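Local coordinates for uncharacterized protein MJ0327 (Methanocaldococcus jannaschii DSM 2661, PDB 2QTD) that is of unknown function but has a ribonuclease H-like fold and belongs to the dinitrogenase iron-molybdenum cofactor family, so it may bind such a cofactor or a related metal cluster, at residues N18-R30 and T39-I52. Numbering follows the deposited sequence. Where two conformers were deposited one is given.
Sequences NSFEDCKYFLIVR and TKVIFNDESGKKSI
An antiparallel hairpin pairing joins Tyr25-Val29 to Thr39-Phe43 at one edge of the sheet, and the chain beyond each strand's open end adds a polar clasp and a helix contact. Phe26 and Ile42 form a hydrogen-bonded pair (Phe26 N to Ile42 O 2.8 Å, Ile42 N to Phe26 O 2.9 Å); Ile28 and Lys40 form the next, its Lys40 N bond weak. On the face shared by Phe26, Ile28 and Ile42, Ile28 CG1 packs on Ile42 CD1 (3.8 Å). Strand 35-43 is one edge strand of the mixed ribonuclease H-like sheet, and helix 46-54 packs on this face: Ile52 CD1 sits over the Phe26 ring in a CH-pi contact and touches Phe20 CZ (3.7 Å); the Phe20 ring meets Phe73 edge-to-face. At the same open end, beside the Phe26 ring, Asn44 ties the chain to residues 21-24: its backbone N bonds Lys24 O. A chi1 of -174°, turning CG away from the backbone N, lays the amide across residues 21-23; ND2 donates in its own plane to Glu21 O (2.9 Å) and, straighter at 164°, to Cys23 O (3.0 Å). Lys49 NZ reaches OD1 from above the carbonyl plane; a water donates to OD1 and to Phe20 O. Replacing Asn44 by alanine would probably leave the Glu21 and Cys23 carbonyls without this donor and Lys49 without this acceptor. On the opposite face, Val41 CG1 packs obliquely against Tyr25 CD2 (3.7 Å).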
loop_
_atom_site.group_PDB
_atom_site.type_symbol
_atom_site.label_atom_id
_atom_site.label_comp_id
_atom_site.label_asym_id
_atom_site.label_seq_id
_atom_site.Cartn_x
_atom_site.Cartn_y
_atom_site.Cartn_z
ATOM N N ASN A 18 6.819 -4.877 -8.331
ATOM C CA ASN A 18 5.999 -4.994 -9.546
ATOM C C ASN A 18 4.538 -5.308 -9.260
ATOM O O ASN A 18 3.667 -4.892 -10.036
ATOM C CB ASN A 18 6.551 -6.063 -10.483
ATOM C CG ASN A 18 7.897 -5.686 -11.123
ATOM O OD1 ASN A 18 8.376 -4.560 -11.029
ATOM N ND2 ASN A 18 8.503 -6.657 -11.793
ATOM N N SER A 19 4.271 -6.033 -8.173
ATOM C CA SER A 19 2.901 -6.347 -7.756
ATOM C C SER A 19 2.740 -6.487 -6.260
ATOM O O SER A 19 3.720 -6.621 -5.484
ATOM C CB SER A 19 2.426 -7.622 -8.481
ATOM O OG SER A 19 2.906 -8.787 -7.884
ATOM N N PHE A 20 1.475 -6.425 -5.855
ATOM C CA PHE A 20 1.064 -6.690 -4.498
ATOM C C PHE A 20 1.484 -8.095 -4.125
ATOM O O PHE A 20 1.884 -8.333 -2.971
ATOM C CB PHE A 20 -0.467 -6.499 -4.392
ATOM C CG PHE A 20 -1.021 -6.640 -3.022
ATOM C CD1 PHE A 20 -0.995 -5.563 -2.155
ATOM C CD2 PHE A 20 -1.591 -7.827 -2.596
ATOM C CE1 PHE A 20 -1.560 -5.653 -0.885
ATOM C CE2 PHE A 20 -2.122 -7.932 -1.332
ATOM C CZ PHE A 20 -2.089 -6.857 -0.469
ATOM N N GLU A 21 1.418 -9.011 -5.084
ATOM C CA GLU A 21 1.671 -10.430 -4.819
ATOM C C GLU A 21 3.164 -10.764 -4.730
ATOM O O GLU A 21 3.539 -11.603 -3.933
ATOM C CB GLU A 21 0.966 -11.317 -5.857
ATOM C CG GLU A 21 -0.565 -11.230 -5.789
ATOM C CD GLU A 21 -1.144 -9.940 -6.370
ATOM O OE1 GLU A 21 -0.516 -9.314 -7.229
ATOM O OE2 GLU A 21 -2.228 -9.524 -5.928
ATOM N N ASP A 22 4.005 -10.110 -5.538
ATOM C CA ASP A 22 5.409 -10.474 -5.662
ATOM C C ASP A 22 6.341 -9.766 -4.670
ATOM O O ASP A 22 7.535 -10.092 -4.605
ATOM C CB ASP A 22 5.867 -10.314 -7.130
ATOM C CG ASP A 22 6.575 -8.991 -7.441
ATOM O OD1 ASP A 22 6.142 -7.924 -7.043
ATOM O OD2 ASP A 22 7.594 -9.025 -8.162
ATOM N N CYS A 23 5.805 -8.817 -3.899
ATOM C CA CYS A 23 6.661 -8.002 -3.028
ATOM C C CYS A 23 7.418 -8.819 -1.976
ATOM O O CYS A 23 7.042 -9.953 -1.633
ATOM C CB CYS A 23 5.900 -6.854 -2.388
ATOM S SG CYS A 23 4.653 -7.254 -1.183
ATOM N N LYS A 24 8.536 -8.266 -1.542
ATOM C CA LYS A 24 9.260 -8.843 -0.386
ATOM C C LYS A 24 8.530 -8.572 0.906
ATOM O O LYS A 24 8.423 -9.447 1.781
ATOM C CB LYS A 24 10.717 -8.328 -0.365
ATOM C CG LYS A 24 11.573 -8.802 0.824
ATOM C CD LYS A 24 11.804 -10.333 0.788
ATOM C CE LYS A 24 12.407 -10.897 2.103
ATOM N NZ LYS A 24 12.732 -12.351 1.941
ATOM N N TYR A 25 8.006 -7.348 1.045
ATOM C CA TYR A 25 7.315 -6.925 2.279
ATOM C C TYR A 25 6.330 -5.826 1.976
ATOM O O TYR A 25 6.421 -5.203 0.907
ATOM C CB TYR A 25 8.292 -6.478 3.387
ATOM C CG TYR A 25 9.028 -5.175 3.114
ATOM C CD1 TYR A 25 10.145 -5.163 2.318
ATOM C CD2 TYR A 25 8.639 -3.971 3.675
ATOM C CE1 TYR A 25 10.852 -3.967 2.056
ATOM C CE2 TYR A 25 9.342 -2.773 3.409
ATOM C CZ TYR A 25 10.438 -2.789 2.612
ATOM O OH TYR A 25 11.161 -1.648 2.333
ATOM N N PHE A 26 5.375 -5.638 2.904
ATOM C CA PHE A 26 4.434 -4.529 2.960
ATOM C C PHE A 26 4.989 -3.536 3.956
ATOM O O PHE A 26 5.365 -3.902 5.102
ATOM C CB PHE A 26 3.048 -4.977 3.400
ATOM C CG PHE A 26 2.518 -6.121 2.601
ATOM C CD1 PHE A 26 2.077 -5.901 1.304
ATOM C CD2 PHE A 26 2.445 -7.384 3.146
ATOM C CE1 PHE A 26 1.581 -6.976 0.549
ATOM C CE2 PHE A 26 1.938 -8.461 2.403
ATOM C CZ PHE A 26 1.518 -8.247 1.114
ATOM N N LEU A 27 5.184 -2.307 3.487
ATOM C CA LEU A 27 5.489 -1.173 4.350
ATOM C C LEU A 27 4.172 -0.557 4.856
ATOM O O LEU A 27 3.362 -0.050 4.055
ATOM C CB LEU A 27 6.357 -0.159 3.610
ATOM C CG LEU A 27 6.773 1.113 4.400
ATOM C CD1 LEU A 27 7.726 0.730 5.542
ATOM C CD2 LEU A 27 7.473 2.069 3.478
ATOM N N ILE A 28 3.963 -0.580 6.185
ATOM C CA ILE A 28 2.772 -0.002 6.794
ATOM C C ILE A 28 3.158 1.396 7.297
ATOM O O ILE A 28 4.006 1.545 8.178
ATOM C CB ILE A 28 2.189 -0.887 7.916
ATOM C CG1 ILE A 28 2.013 -2.352 7.517
ATOM C CG2 ILE A 28 0.891 -0.325 8.430
ATOM C CD1 ILE A 28 1.237 -2.585 6.246
ATOM N N VAL A 29 2.559 2.414 6.690
ATOM C CA VAL A 29 2.849 3.792 7.071
ATOM C C VAL A 29 1.631 4.431 7.692
ATOM O O VAL A 29 0.522 4.350 7.170
ATOM C CB VAL A 29 3.406 4.660 5.915
ATOM C CG1 VAL A 29 4.758 4.153 5.438
ATOM C CG2 VAL A 29 2.443 4.749 4.769
ATOM N N ARG A 30 1.860 5.077 8.841
ATOM C CA ARG A 30 0.840 5.880 9.516
ATOM C C ARG A 30 1.117 7.320 9.137
ATOM O O ARG A 30 2.210 7.816 9.382
ATOM C CB ARG A 30 0.884 5.746 11.044
ATOM C CG ARG A 30 0.204 6.831 11.856
ATOM C CD ARG A 30 -1.252 6.931 11.590
ATOM N NE ARG A 30 -1.947 5.695 11.936
ATOM C CZ ARG A 30 -3.262 5.502 11.787
ATOM N NH1 ARG A 30 -4.052 6.474 11.327
ATOM N NH2 ARG A 30 -3.793 4.325 12.135
ATOM N N THR A 39 6.434 3.746 10.710
ATOM C CA THR A 39 6.575 2.732 9.702
ATOM C C THR A 39 6.759 1.372 10.350
ATOM O O THR A 39 7.232 1.247 11.476
ATOM C CB THR A 39 7.763 2.999 8.715
ATOM O OG1 THR A 39 9.006 2.879 9.405
ATOM C CG2 THR A 39 7.605 4.437 8.026
ATOM N N LYS A 40 6.392 0.337 9.612
ATOM C CA LYS A 40 6.510 -1.020 10.053
ATOM C C LYS A 40 6.625 -1.959 8.809
ATOM O O LYS A 40 5.928 -1.770 7.799
ATOM C CB LYS A 40 5.295 -1.384 10.892
ATOM C CG LYS A 40 5.375 -2.766 11.492
ATOM C CD LYS A 40 4.383 -2.983 12.603
ATOM C CE LYS A 40 3.001 -3.275 12.104
ATOM N NZ LYS A 40 2.112 -3.923 13.133
ATOM N N VAL A 41 7.509 -2.957 8.918
ATOM C CA VAL A 41 7.666 -3.994 7.895
ATOM C C VAL A 41 6.861 -5.234 8.238
ATOM O O VAL A 41 6.974 -5.767 9.351
ATOM C CB VAL A 41 9.122 -4.358 7.809
ATOM C CG1 VAL A 41 9.350 -5.573 6.916
ATOM C CG2 VAL A 41 9.903 -3.121 7.353
ATOM N N ILE A 42 6.056 -5.683 7.286
ATOM C CA ILE A 42 5.371 -6.986 7.373
ATOM C C ILE A 42 5.854 -7.823 6.176
ATOM O O ILE A 42 5.561 -7.497 5.026
ATOM C CB ILE A 42 3.822 -6.867 7.397
ATOM C CG1 ILE A 42 3.284 -6.082 8.630
ATOM C CG2 ILE A 42 3.201 -8.268 7.356
ATOM C CD1 ILE A 42 1.755 -5.976 8.727
ATOM N N PHE A 43 6.592 -8.896 6.436
ATOM C CA PHE A 43 7.066 -9.740 5.312
ATOM C C PHE A 43 5.914 -10.408 4.582
ATOM O O PHE A 43 4.912 -10.743 5.190
ATOM C CB PHE A 43 8.148 -10.715 5.777
ATOM C CG PHE A 43 9.446 -10.029 6.094
ATOM C CD1 PHE A 43 10.132 -9.344 5.098
ATOM C CD2 PHE A 43 9.941 -10.003 7.398
ATOM C CE1 PHE A 43 11.320 -8.693 5.357
ATOM C CE2 PHE A 43 11.137 -9.338 7.700
ATOM C CZ PHE A 43 11.825 -8.665 6.684
ATOM N N ASN A 44 6.016 -10.494 3.260
ATOM C CA ASN A 44 4.989 -11.105 2.420
ATOM C C ASN A 44 5.161 -12.635 2.396
ATOM O O ASN A 44 5.459 -13.232 1.355
ATOM C CB ASN A 44 5.084 -10.530 1.013
ATOM C CG ASN A 44 3.973 -11.003 0.108
ATOM O OD1 ASN A 44 2.897 -11.449 0.574
ATOM N ND2 ASN A 44 4.213 -10.897 -1.186
ATOM N N ASP A 45 4.969 -13.260 3.556
ATOM C CA ASP A 45 4.997 -14.727 3.678
ATOM C C ASP A 45 3.587 -15.152 4.078
ATOM O O ASP A 45 2.697 -14.308 4.102
ATOM C CB ASP A 45 6.119 -15.214 4.608
ATOM C CG ASP A 45 6.058 -14.641 6.026
ATOM O OD1 ASP A 45 5.012 -14.140 6.438
ATOM O OD2 ASP A 45 7.092 -14.687 6.730
ATOM N N GLU A 46 3.364 -16.441 4.344
ATOM C CA GLU A 46 2.019 -16.933 4.713
ATOM C C GLU A 46 1.413 -16.163 5.909
ATOM O O GLU A 46 0.254 -15.757 5.867
ATOM C CB GLU A 46 2.032 -18.443 4.992
ATOM N N SER A 47 2.224 -15.906 6.926
ATOM C CA SER A 47 1.780 -15.180 8.120
ATOM C C SER A 47 1.539 -13.698 7.815
ATOM O O SER A 47 0.557 -13.108 8.277
ATOM C CB SER A 47 2.807 -15.361 9.255
ATOM O OG SER A 47 2.541 -14.518 10.377
ATOM N N GLY A 48 2.426 -13.099 7.026
ATOM C CA GLY A 48 2.268 -11.687 6.633
ATOM C C GLY A 48 1.026 -11.391 5.834
ATOM O O GLY A 48 0.401 -10.328 5.972
ATOM N N LYS A 49 0.638 -12.360 5.006
ATOM C CA LYS A 49 -0.616 -12.259 4.256
ATOM C C LYS A 49 -1.861 -12.174 5.183
ATOM O O LYS A 49 -2.775 -11.413 4.906
ATOM C CB LYS A 49 -0.711 -13.410 3.248
ATOM C CG LYS A 49 0.269 -13.240 2.062
ATOM C CD LYS A 49 0.233 -14.460 1.121
ATOM C CE LYS A 49 1.115 -14.279 -0.118
ATOM N NZ LYS A 49 2.569 -14.315 0.198
ATOM N N LYS A 50 -1.840 -12.904 6.303
ATOM C CA LYS A 50 -2.869 -12.783 7.355
ATOM C C LYS A 50 -2.757 -11.460 8.124
ATOM O O LYS A 50 -3.767 -10.793 8.394
ATOM C CB LYS A 50 -2.780 -13.964 8.330
ATOM C CG LYS A 50 -3.092 -15.330 7.697
ATOM C CD LYS A 50 -2.875 -16.478 8.697
ATOM C CE LYS A 50 -3.621 -17.760 8.269
ATOM N N SER A 51 -1.516 -11.090 8.452
ATOM C CA SER A 51 -1.213 -9.885 9.249
ATOM C C SER A 51 -1.637 -8.587 8.606
ATOM O O SER A 51 -2.088 -7.671 9.282
ATOM C CB SER A 51 0.284 -9.794 9.532
ATOM O OG SER A 51 0.686 -10.838 10.383
ATOM N N ILE A 52 -1.467 -8.507 7.294
ATOM C CA ILE A 52 -1.821 -7.310 6.559
ATOM C C ILE A 52 -3.340 -7.061 6.685
ATOM O O ILE A 52 -3.795 -5.920 6.823
ATOM C CB ILE A 52 -1.290 -7.415 5.086
ATOM C CG1 ILE A 52 -1.220 -6.054 4.411
ATOM C CG2 ILE A 52 -2.111 -8.439 4.252
ATOM C CD1 ILE A 52 -0.856 -6.172 2.952
HETATM O O HOH W 1 1.034 -10.575 -1.295
HETATM O O HOH W 2 2.740 -14.127 -2.834
#